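Local coordinates for oligopeptide-binding protein oppA (Lactococcus lactis, PDB 3DRF) that binds oligopeptides in a voluminous cavity by a Venus fly-trap closure and serves the OppABCDF ABC transporter in peptide uptake, at residues A38-S43 with A261-A266; T61-G64 with G68-G71; A343-K348 with Q427-Q432. All blocks are in the same frame, centred on the assembly; numbering follows the deposited sequence.

Contact 1: A38-S43 with A261-A266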
loop_
_atom_site.group_PDB
_atom_site.type_symbol
_atom_site.label_atom_id
_atom_site.label_comp_id
_atom_site.label_asym_id
_atom_site.label_seq_id
_atom_site.Cartn_x
_atom_site.Cartn_y
_atom_site.Cartn_z
ATOM N N ALA A 38 7.020 12.498 14.235
ATOM C CA ALA A 38 5.831 11.680 14.426
ATOM C C ALA A 38 5.155 11.296 13.103
ATOM O O ALA A 38 5.283 11.946 12.111
ATOM C CB ALA A 38 4.804 12.381 15.396
ATOM N N TYR A 39 4.393 10.217 13.201
ATOM C CA TYR A 39 3.418 9.817 12.178
ATOM C C TYR A 39 2.022 9.875 12.785
ATOM O O TYR A 39 1.803 9.373 13.845
ATOM C CB TYR A 39 3.760 8.393 11.637
ATOM C CG TYR A 39 3.022 8.068 10.362
ATOM C CD1 TYR A 39 3.619 8.238 9.118
ATOM C CD2 TYR A 39 1.698 7.643 10.393
ATOM C CE1 TYR A 39 2.901 7.959 7.955
ATOM C CE2 TYR A 39 1.030 7.367 9.280
ATOM C CZ TYR A 39 1.630 7.550 8.076
ATOM O OH TYR A 39 0.910 7.253 6.939
ATOM N N GLN A 40 1.117 10.508 12.066
ATOM C CA GLN A 40 -0.253 10.626 12.529
ATOM C C GLN A 40 -1.005 9.298 12.357
ATOM O O GLN A 40 -1.178 8.796 11.292
ATOM C CB GLN A 40 -0.974 11.753 11.780
ATOM C CG GLN A 40 -2.374 12.036 12.400
ATOM C CD GLN A 40 -3.063 13.154 11.660
ATOM O OE1 GLN A 40 -3.691 12.943 10.658
ATOM N NE2 GLN A 40 -2.913 14.359 12.177
ATOM N N SER A 41 -1.413 8.785 13.501
ATOM C CA SER A 41 -2.115 7.532 13.550
ATOM C C SER A 41 -2.966 7.453 14.806
ATOM O O SER A 41 -2.484 7.671 15.853
ATOM C CB SER A 41 -1.095 6.366 13.559
ATOM O OG SER A 41 -1.757 5.113 13.652
ATOM N N ASP A 42 -4.217 7.101 14.634
ATOM C CA ASP A 42 -5.113 6.849 15.757
ATOM C C ASP A 42 -5.002 5.403 16.320
ATOM O O ASP A 42 -5.476 5.121 17.373
ATOM C CB ASP A 42 -6.576 7.195 15.373
ATOM C CG ASP A 42 -6.788 8.716 15.237
ATOM O OD1 ASP A 42 -6.205 9.390 16.008
ATOM O OD2 ASP A 42 -7.426 9.154 14.315
ATOM N N SER A 43 -4.358 4.535 15.572
ATOM C CA SER A 43 -4.074 3.172 16.038
ATOM C C SER A 43 -2.621 2.996 16.493
ATOM O O SER A 43 -1.747 3.645 16.018
ATOM C CB SER A 43 -4.313 2.174 14.897
ATOM O OG SER A 43 -5.678 2.060 14.583
ATOM N N ALA A 261 -6.375 13.952 16.780
ATOM C CA ALA A 261 -6.930 15.033 17.648
ATOM C C ALA A 261 -5.863 15.797 18.403
ATOM O O ALA A 261 -6.100 16.889 18.808
ATOM C CB ALA A 261 -7.931 14.424 18.638
ATOM N N LYS A 262 -4.681 15.230 18.535
ATOM C CA LYS A 262 -3.578 15.866 19.267
ATOM C C LYS A 262 -2.486 16.475 18.368
ATOM O O LYS A 262 -1.589 17.059 18.837
ATOM C CB LYS A 262 -2.974 14.908 20.304
ATOM C CG LYS A 262 -3.987 14.538 21.430
ATOM C CD LYS A 262 -3.443 13.557 22.436
ATOM C CE LYS A 262 -4.442 13.373 23.570
ATOM N NZ LYS A 262 -4.462 14.657 24.279
ATOM N N SER A 263 -2.618 16.304 17.068
ATOM C CA SER A 263 -1.536 16.690 16.146
ATOM C C SER A 263 -1.240 18.205 16.055
ATOM O O SER A 263 -0.130 18.587 16.132
ATOM C CB SER A 263 -1.798 16.142 14.731
ATOM O OG SER A 263 -1.625 14.721 14.717
ATOM N N VAL A 264 -2.262 19.010 15.844
ATOM C CA VAL A 264 -2.051 20.461 15.707
ATOM C C VAL A 264 -1.435 21.063 17.010
ATOM O O VAL A 264 -0.554 21.820 16.958
ATOM C CB VAL A 264 -3.381 21.196 15.246
ATOM C CG1 VAL A 264 -3.190 22.709 15.322
ATOM C CG2 VAL A 264 -3.735 20.732 13.836
ATOM N N ALA A 265 -1.943 20.646 18.148
ATOM C CA ALA A 265 -1.448 21.126 19.442
ATOM C C ALA A 265 0.029 20.696 19.591
ATOM O O ALA A 265 0.804 21.401 20.149
ATOM C CB ALA A 265 -2.302 20.511 20.597
ATOM N N ALA A 266 0.383 19.514 19.097
ATOM C CA ALA A 266 1.785 19.054 19.145
ATOM C C ALA A 266 2.703 19.931 18.325
ATOM O O ALA A 266 3.801 20.166 18.706
ATOM C CB ALA A 266 1.888 17.567 18.679
HETATM O O HOH W 1 -7.755 11.385 17.420
#

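Contact 2: T61-G64 with G68-G71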
loop_
_atom_site.group_PDB
_atom_site.type_symbol
_atom_site.label_atom_id
_atom_site.label_comp_id
_atom_site.label_asym_id
_atom_site.label_seq_id
_atom_site.Cartn_x
_atom_site.Cartn_y
_atom_site.Cartn_z
ATOM N N THR A 61 6.591 3.767 6.892
ATOM C CA THR A 61 7.099 5.139 6.965
ATOM C C THR A 61 8.015 5.342 8.197
ATOM O O THR A 61 9.080 5.844 8.068
ATOM C CB THR A 61 5.970 6.144 6.980
ATOM O OG1 THR A 61 5.234 6.028 5.758
ATOM C CG2 THR A 61 6.535 7.554 7.047
ATOM N N MET A 62 7.581 4.893 9.353
ATOM C CA MET A 62 8.399 4.990 10.601
ATOM C C MET A 62 9.733 4.247 10.562
ATOM O O MET A 62 10.619 4.622 11.255
ATOM C CB MET A 62 7.566 4.535 11.809
ATOM C CG MET A 62 6.315 5.409 12.045
ATOM S SD MET A 62 5.369 4.902 13.523
ATOM C CE MET A 62 6.387 5.591 14.850
ATOM N N SER A 63 9.829 3.231 9.698
ATOM C CA SER A 63 11.062 2.475 9.480
ATOM C C SER A 63 12.112 3.207 8.625
ATOM O O SER A 63 13.176 2.724 8.472
ATOM C CB SER A 63 10.764 1.096 8.840
ATOM O OG SER A 63 10.455 1.217 7.449
ATOM N N GLY A 64 11.758 4.374 8.088
ATOM C CA GLY A 64 12.613 5.065 7.136
ATOM C C GLY A 64 14.081 5.257 7.569
ATOM O O GLY A 64 14.977 4.895 6.880
ATOM N N GLY A 68 14.058 1.723 5.790
ATOM C CA GLY A 68 12.758 1.491 5.130
ATOM C C GLY A 68 12.431 0.011 4.899
ATOM O O GLY A 68 12.056 -0.381 3.843
ATOM N N GLN A 69 12.683 -0.770 5.926
ATOM C CA GLN A 69 12.594 -2.272 5.896
ATOM C C GLN A 69 13.610 -2.856 4.891
ATOM O O GLN A 69 13.367 -3.780 4.200
ATOM C CB GLN A 69 11.132 -2.722 5.669
ATOM C CG GLN A 69 10.221 -2.216 6.773
ATOM C CD GLN A 69 8.735 -2.305 6.424
ATOM O OE1 GLN A 69 7.945 -2.745 7.208
ATOM N NE2 GLN A 69 8.406 -1.922 5.226
ATOM N N ASP A 70 14.785 -2.251 4.936
ATOM C CA ASP A 70 16.009 -2.738 4.292
ATOM C C ASP A 70 15.924 -2.840 2.754
ATOM O O ASP A 70 16.305 -3.770 2.126
ATOM C CB ASP A 70 16.508 -4.022 4.997
ATOM C CG ASP A 70 16.813 -3.752 6.466
ATOM O OD1 ASP A 70 17.403 -2.690 6.708
ATOM O OD2 ASP A 70 16.453 -4.550 7.275
ATOM N N GLY A 71 15.418 -1.748 2.225
ATOM C CA GLY A 71 15.436 -1.508 0.792
ATOM C C GLY A 71 16.850 -1.413 0.246
ATOM O O GLY A 71 17.747 -0.895 0.913
#

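Contact 3: A343-K348 with Q427-Q432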
loop_
_atom_site.group_PDB
_atom_site.type_symbol
_atom_site.label_atom_id
_atom_site.label_comp_id
_atom_site.label_asym_id
_atom_site.label_seq_id
_atom_site.Cartn_x
_atom_site.Cartn_y
_atom_site.Cartn_z
ATOM N N ALA A 343 -17.185 14.743 -4.587
ATOM C CA ALA A 343 -16.750 16.122 -4.845
ATOM C C ALA A 343 -17.262 17.074 -3.736
ATOM O O ALA A 343 -16.508 17.865 -3.239
ATOM C CB ALA A 343 -17.231 16.568 -6.257
ATOM N N GLU A 344 -18.529 16.957 -3.354
ATOM C CA GLU A 344 -19.043 17.779 -2.261
ATOM C C GLU A 344 -18.257 17.554 -0.954
ATOM O O GLU A 344 -17.932 18.468 -0.278
ATOM C CB GLU A 344 -20.531 17.494 -2.020
ATOM C CG GLU A 344 -21.483 18.036 -3.055
ATOM C CD GLU A 344 -22.922 17.948 -2.627
ATOM O OE1 GLU A 344 -23.291 17.301 -1.672
ATOM O OE2 GLU A 344 -23.657 18.628 -3.339
ATOM N N VAL A 345 -17.945 16.302 -0.622
ATOM C CA VAL A 345 -17.163 15.966 0.578
ATOM C C VAL A 345 -15.772 16.577 0.472
ATOM O O VAL A 345 -15.325 17.203 1.370
ATOM C CB VAL A 345 -17.101 14.409 0.730
ATOM C CG1 VAL A 345 -16.035 14.018 1.722
ATOM C CG2 VAL A 345 -18.507 13.876 1.116
ATOM N N ASP A 346 -15.115 16.404 -0.673
ATOM C CA ASP A 346 -13.751 16.939 -0.858
ATOM C C ASP A 346 -13.712 18.487 -0.777
ATOM O O ASP A 346 -12.869 19.032 -0.189
ATOM C CB ASP A 346 -13.150 16.489 -2.195
ATOM C CG ASP A 346 -12.733 15.023 -2.217
ATOM O OD1 ASP A 346 -12.687 14.385 -1.225
ATOM O OD2 ASP A 346 -12.492 14.605 -3.335
ATOM N N ASN A 347 -14.716 19.116 -1.364
ATOM C CA ASN A 347 -14.857 20.600 -1.323
ATOM C C ASN A 347 -15.039 21.081 0.119
ATOM O O ASN A 347 -14.454 22.033 0.506
ATOM C CB ASN A 347 -16.034 21.070 -2.227
ATOM C CG ASN A 347 -15.759 20.881 -3.709
ATOM O OD1 ASN A 347 -14.679 20.702 -4.102
ATOM N ND2 ASN A 347 -16.791 20.958 -4.509
ATOM N N LYS A 348 -15.841 20.375 0.889
ATOM C CA LYS A 348 -16.158 20.777 2.262
ATOM C C LYS A 348 -15.007 20.574 3.241
ATOM O O LYS A 348 -14.832 21.360 4.118
ATOM C CB LYS A 348 -17.364 19.981 2.748
ATOM C CG LYS A 348 -17.792 20.355 4.209
ATOM C CD LYS A 348 -19.224 19.828 4.526
ATOM C CE LYS A 348 -19.645 20.134 5.983
ATOM N NZ LYS A 348 -20.956 19.551 6.191
ATOM N N GLN A 427 -21.907 8.983 7.519
ATOM C CA GLN A 427 -23.359 9.193 7.602
ATOM C C GLN A 427 -23.885 9.941 6.368
ATOM O O GLN A 427 -24.937 9.645 5.881
ATOM C CB GLN A 427 -23.701 9.947 8.891
ATOM C CG GLN A 427 -23.558 9.155 10.138
ATOM C CD GLN A 427 -24.371 7.895 10.170
ATOM O OE1 GLN A 427 -25.394 7.761 9.552
ATOM N NE2 GLN A 427 -23.930 7.023 11.000
ATOM N N ASN A 428 -23.100 10.888 5.883
ATOM C CA ASN A 428 -23.403 11.577 4.622
ATOM C C ASN A 428 -23.586 10.594 3.418
ATOM O O ASN A 428 -24.542 10.710 2.703
ATOM C CB ASN A 428 -22.344 12.635 4.300
ATOM C CG ASN A 428 -22.297 13.013 2.838
ATOM O OD1 ASN A 428 -23.015 13.865 2.385
ATOM N ND2 ASN A 428 -21.436 12.371 2.109
ATOM N N TYR A 429 -22.701 9.593 3.294
ATOM C CA TYR A 429 -22.874 8.565 2.250
ATOM C C TYR A 429 -24.113 7.686 2.506
ATOM O O TYR A 429 -24.807 7.388 1.590
ATOM C CB TYR A 429 -21.588 7.739 2.050
ATOM C CG TYR A 429 -20.419 8.560 1.463
ATOM C CD1 TYR A 429 -20.596 9.485 0.415
ATOM C CD2 TYR A 429 -19.134 8.417 2.007
ATOM C CE1 TYR A 429 -19.499 10.216 -0.105
ATOM C CE2 TYR A 429 -18.058 9.128 1.495
ATOM C CZ TYR A 429 -18.247 10.010 0.448
ATOM O OH TYR A 429 -17.230 10.748 -0.083
ATOM N N ILE A 430 -24.332 7.300 3.759
ATOM C CA ILE A 430 -25.544 6.568 4.118
ATOM C C ILE A 430 -26.820 7.352 3.682
ATOM O O ILE A 430 -27.735 6.772 3.168
ATOM C CB ILE A 430 -25.530 6.242 5.645
ATOM C CG1 ILE A 430 -24.484 5.146 5.912
ATOM C CG2 ILE A 430 -26.924 5.720 6.107
ATOM C CD1 ILE A 430 -24.238 4.822 7.436
ATOM N N GLN A 431 -26.815 8.648 3.925
ATOM C CA GLN A 431 -27.878 9.542 3.494
ATOM C C GLN A 431 -28.012 9.560 1.971
ATOM O O GLN A 431 -29.084 9.497 1.487
ATOM C CB GLN A 431 -27.594 10.957 4.029
ATOM C CG GLN A 431 -28.530 12.026 3.511
ATOM C CD GLN A 431 -28.029 13.450 3.744
ATOM O OE1 GLN A 431 -26.946 13.699 4.248
ATOM N NE2 GLN A 431 -28.883 14.398 3.390
ATOM N N GLN A 432 -26.920 9.595 1.216
ATOM C CA GLN A 432 -27.045 9.549 -0.242
ATOM C C GLN A 432 -27.635 8.194 -0.709
ATOM O O GLN A 432 -28.455 8.153 -1.586
ATOM C CB GLN A 432 -25.684 9.804 -0.956
ATOM C CG GLN A 432 -24.934 11.076 -0.529
ATOM C CD GLN A 432 -25.818 12.333 -0.524
ATOM O OE1 GLN A 432 -26.440 12.654 -1.485
ATOM N NE2 GLN A 432 -25.828 12.999 0.585
#

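Contact 1: A38-S43 with A261-A266
Gln-40, the last residue of strand 34-40, faces Ser-263 of helix 263-268, with their CA atoms 7.2 Å apart, so side chains must bridge the gap. The Gln-40 side chain does so stretched out: CG stands anti to the backbone N (chi1 -172°) and the chain stays extended beyond it, carrying the amide over to the serine. There NE2 donates to Ser-263 OG at 2.9 Å, and the bond is nearly straight, 171° at the hydrogen, with the hydroxyl lying almost in the amide plane. NE2 also bonds to Gln-282 OE1, and OE1 accepts from the backbone N of Val-279, so three bonds hold this buried amide and fix its rotation. Strand 34-40 runs inside a mixed five-stranded sheet, parallel to its neighbours 252-258 and 274-276; helix 263-268 lies on the crossover joining those two, and Gln-40 ties that crossover helix to the strand between them. Ser-263 OG also bonds to Ser-259 O, so two bonds hold this hydroxyl. Nearer the surface, one water spans the segments, donating to Asp-42 OD1 at 2.9 Å and accepting from Ala-261 N at 3.0 Å.

Contact 2: T61-G64 with G68-G71
Ser-63 meets Gly-68 and Gln-69 where the chain turns back on itself in the part that follows helix 57-62. The side chain of Ser-63 points toward the returning loop, with OG between the backbone N and the carbonyl carbon (chi1 76°). This rotamer sets OG 3.3 Å from Gly-68 CA and also lets it bond to Ala-60 O, one turn back in the helix. Gln-69 comes alongside through its aliphatic part: its CG lies 3.5 Å from Ser-63 OG and 3.9 Å from Ser-63 CB. Here CG is anti to the carbonyl carbon (chi1 -60°) and the chain runs on extended, so the methylene beside the serine is the part that touches, while the side chain continues against Phe-59 and Ala-60 of the helix. A backbone hydrogen bond also spans the turn, Gly-68 N donating to Ser-63 O at 3.0 Å. That bond is bent, 152° at the hydrogen, and the donor sits well above the carbonyl plane. Gly-68, Gln-69 and Asp-70 all have positive phi, near 60°, and curl the returning chain in the left-handed helical region; Asp-70 then turns its carboxylate to Thr-221. The bond from residue i+5 back to residue i closes a pi-turn, and three successive left-handed residues, beginning with Gly-68, lead the chain on toward strand 74-75.

Contact 3: A343-K348 with Q427-Q432
Val-345 of helix 342-349 reaches across to Asn-428 and Tyr-429 of helix 422-435, and this one valine carries the close part of the contact, bridging backbones whose nearest CA atoms, those of Val-345 and Asn-428, are 8.6 Å apart. Its CG2, anti to the carbonyl carbon, touches both partners, 3.4 Å from Asn-428 ND2 and 3.6 Å from Tyr-429 OH, which approach it roughly at right angles to one another. The tyrosine arrives from the opposite direction and sets its phenol end against the valine, CZ lying 3.9 Å from CG2, with the methyl oblique to the ring. No hydrogen bond joins the two segments; the amide of Asn-428 instead donates through ND2 to Asn-341 OD1, in the short link between helices 330-339 and 342-349, which places its nitrogen beside the methyl. The same link supplies Arg-340, in a cation-pi contact with the Tyr-429 ring. Both helices belong to the part of this solute-binding protein built around the large mixed sheet: helix 342-349 packs on strand 354-356, and helix 422-435 leans through Ile-430 on strand 439-442. An alanine in place of Tyr-429 would probably leave CG2 of Val-345 without its aromatic neighbour and deprive Arg-340 of the ring it lies against. Away from the valine the contact loosens: on the exposed side Glu-344 OE1, bonded to Asn-341 ND2, stays 5.3 Å from Asn-428 OD1.

In the fold
Contacts 1 and 2 are direct neighbours in the fold, their centres about 20 Å apart. Strand 34-40 and helix 57-62 follow each other in the chain, and the Tyr-39 side chain joins them, with Tyr-39 CD1 3.6 Å from Thr-61 CG2 and Tyr-39 CB 3.9 Å from Met-62 CG. Along the sequence, contact 2 falls within the long span between the segments of contact 1. Contact 3 stands apart: its nearest atoms are about 15 Å from contact 1 and about 21 Å from contact 2, which lies across the chain's centre from it. The entry is the closed, peptide-bound form, and the contacts described here are made within the protein chain.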